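Local coordinates for protein thiol peroxidase (Aquifex aeolicus, PDB 2YZH) that probably reduces hydrogen peroxide and organic hydroperoxides to water and alcohols, using reduced thioredoxin as electron donor and protecting the cell from oxidative stress, at residues Val121-Gly126 with Ile131-Val136. Sequence-based numbering, arbitrary orientation.
With SO4 (sulfate ion), chain F.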
loop_
_atom_site.group_PDB
_atom_site.type_symbol
_atom_site.label_atom_id
_atom_site.label_comp_id
_atom_site.label_asym_id
_atom_site.label_seq_id
_atom_site.Cartn_x
_atom_site.Cartn_y
_atom_site.Cartn_z
ATOM N N VAL D 121 2.122 10.561 10.948
ATOM C CA VAL D 121 0.808 10.583 11.578
ATOM C C VAL D 121 -0.089 9.398 11.224
ATOM O O VAL D 121 -1.265 9.380 11.581
ATOM C CB VAL D 121 0.071 11.918 11.282
ATOM C CG1 VAL D 121 0.833 13.075 11.920
ATOM C CG2 VAL D 121 -0.052 12.139 9.786
ATOM N N LEU D 122 0.458 8.399 10.535
ATOM C CA LEU D 122 -0.334 7.216 10.201
ATOM C C LEU D 122 -0.397 6.333 11.448
ATOM O O LEU D 122 0.642 5.960 12.000
ATOM C CB LEU D 122 0.318 6.429 9.058
ATOM C CG LEU D 122 -0.439 5.164 8.644
ATOM C CD1 LEU D 122 -1.792 5.548 8.056
ATOM C CD2 LEU D 122 0.385 4.376 7.632
ATOM N N ILE D 123 -1.609 6.007 11.894
ATOM C CA ILE D 123 -1.791 5.172 13.081
ATOM C C ILE D 123 -1.402 3.733 12.753
ATOM O O ILE D 123 -1.886 3.158 11.779
ATOM C CB ILE D 123 -3.259 5.261 13.583
ATOM C CG1 ILE D 123 -3.546 6.701 14.018
ATOM C CG2 ILE D 123 -3.494 4.319 14.766
ATOM C CD1 ILE D 123 -5.017 7.013 14.247
ATOM N N GLY D 124 -0.512 3.169 13.569
ATOM C CA GLY D 124 -0.024 1.819 13.341
ATOM C C GLY D 124 -0.634 0.682 14.147
ATOM O O GLY D 124 -0.245 -0.472 13.968
ATOM N N GLU D 125 -1.582 0.979 15.027
ATOM C CA GLU D 125 -2.205 -0.085 15.809
ATOM C C GLU D 125 -3.593 0.288 16.312
ATOM O O GLU D 125 -3.993 1.452 16.273
ATOM C CB GLU D 125 -1.327 -0.468 17.006
ATOM C CG GLU D 125 -1.286 0.564 18.117
ATOM C CD GLU D 125 -0.699 0.011 19.413
ATOM O OE1 GLU D 125 -1.235 -0.980 19.953
ATOM O OE2 GLU D 125 0.297 0.571 19.901
ATOM N N GLY D 126 -4.327 -0.715 16.773
ATOM C CA GLY D 126 -5.655 -0.464 17.299
ATOM C C GLY D 126 -6.745 -0.386 16.252
ATOM O O GLY D 126 -6.518 -0.642 15.064
ATOM N N ILE D 131 -5.524 4.852 9.665
ATOM C CA ILE D 131 -6.177 6.162 9.638
ATOM C C ILE D 131 -5.171 7.220 10.101
ATOM O O ILE D 131 -4.170 6.888 10.728
ATOM C CB ILE D 131 -7.413 6.151 10.587
ATOM C CG1 ILE D 131 -8.427 5.115 10.093
ATOM C CG2 ILE D 131 -8.064 7.518 10.655
ATOM C CD1 ILE D 131 -8.904 5.362 8.668
ATOM N N LEU D 132 -5.425 8.490 9.794
ATOM C CA LEU D 132 -4.497 9.542 10.201
ATOM C C LEU D 132 -4.821 10.093 11.586
ATOM O O LEU D 132 -5.994 10.241 11.946
ATOM C CB LEU D 132 -4.512 10.698 9.186
ATOM C CG LEU D 132 -4.164 10.363 7.732
ATOM C CD1 LEU D 132 -3.991 11.663 6.953
ATOM C CD2 LEU D 132 -2.873 9.542 7.674
ATOM N N ALA D 133 -3.779 10.381 12.367
ATOM C CA ALA D 133 -3.968 10.951 13.701
ATOM C C ALA D 133 -4.252 12.445 13.544
ATOM O O ALA D 133 -4.035 13.023 12.473
ATOM C CB ALA D 133 -2.723 10.738 14.553
ATOM N N ARG D 134 -4.731 13.071 14.615
ATOM C CA ARG D 134 -5.066 14.489 14.585
ATOM C C ARG D 134 -3.823 15.332 14.828
ATOM O O ARG D 134 -3.246 15.319 15.922
ATOM C CB ARG D 134 -6.134 14.785 15.642
ATOM C CG ARG D 134 -6.867 16.110 15.468
ATOM C CD ARG D 134 -7.908 16.293 16.579
ATOM N NE ARG D 134 -8.792 15.134 16.705
ATOM C CZ ARG D 134 -9.703 14.780 15.803
ATOM N NH1 ARG D 134 -9.863 15.498 14.697
ATOM N NH2 ARG D 134 -10.447 13.700 15.998
ATOM N N ALA D 135 -3.402 16.064 13.803
ATOM C CA ALA D 135 -2.214 16.893 13.919
ATOM C C ALA D 135 -2.295 18.130 13.040
ATOM O O ALA D 135 -3.174 18.243 12.181
ATOM C CB ALA D 135 -0.983 16.084 13.543
ATOM N N VAL D 136 -1.371 19.053 13.271
ATOM C CA VAL D 136 -1.292 20.282 12.501
ATOM C C VAL D 136 0.158 20.584 12.189
ATOM O O VAL D 136 1.020 20.501 13.060
ATOM C CB VAL D 136 -1.880 21.484 13.262
ATOM C CG1 VAL D 136 -1.738 22.750 12.410
ATOM C CG2 VAL D 136 -3.338 21.231 13.579
HETATM S S SO4 F . -4.213 -4.545 17.960
HETATM O O1 SO4 F . -3.299 -5.606 18.418
HETATM O O2 SO4 F . -4.713 -3.789 19.125
HETATM O O3 SO4 F . -3.497 -3.637 17.039
HETATM O O4 SO4 F . -5.361 -5.149 17.258
#
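Ile123 lies against Ile131 and Ala133 where the chain of this thioredoxin-fold peroxiredoxin doubles back just before strand 135-139, an instructive case of a single antiparallel bridge, with Leu122 and Leu132 as its non-hydrogen-bonded pair, joining a loop to the lead-in of that strand. The bonds run on either side of the two leucines: Ala133 N gives its hydrogen to Val121 O at 2.8 Å, and Ile123 N reaches Ile131 O at 2.9 Å, almost straight at 170°. The leucines meet by single methyls, Leu122 CD1 to Leu132 CD2 at 4.2 Å; with CG of Leu122 anti to its own amide nitrogen (chi1 180°), a side chain that starts away from the partner brings CD1 back to it. Ile123 lays its ethyl arm along the opposing backbone, and CG1 of Ile123 is 3.4 Å from Ile131 O and 4.2 Å from Ala133 CB. Replacing Ile123 by an alanine would probably open a gap beside Ala133 and uncover one flank of the Ile131 carbonyl. Segment 131-136 also borders the probable active site: Arg134 packs on Cys63, the predicted peroxidatic cysteine, and forms a salt bridge with Glu66. At the strand's start, Val121 CG1 rests on Ala135 CB at 3.9 Å.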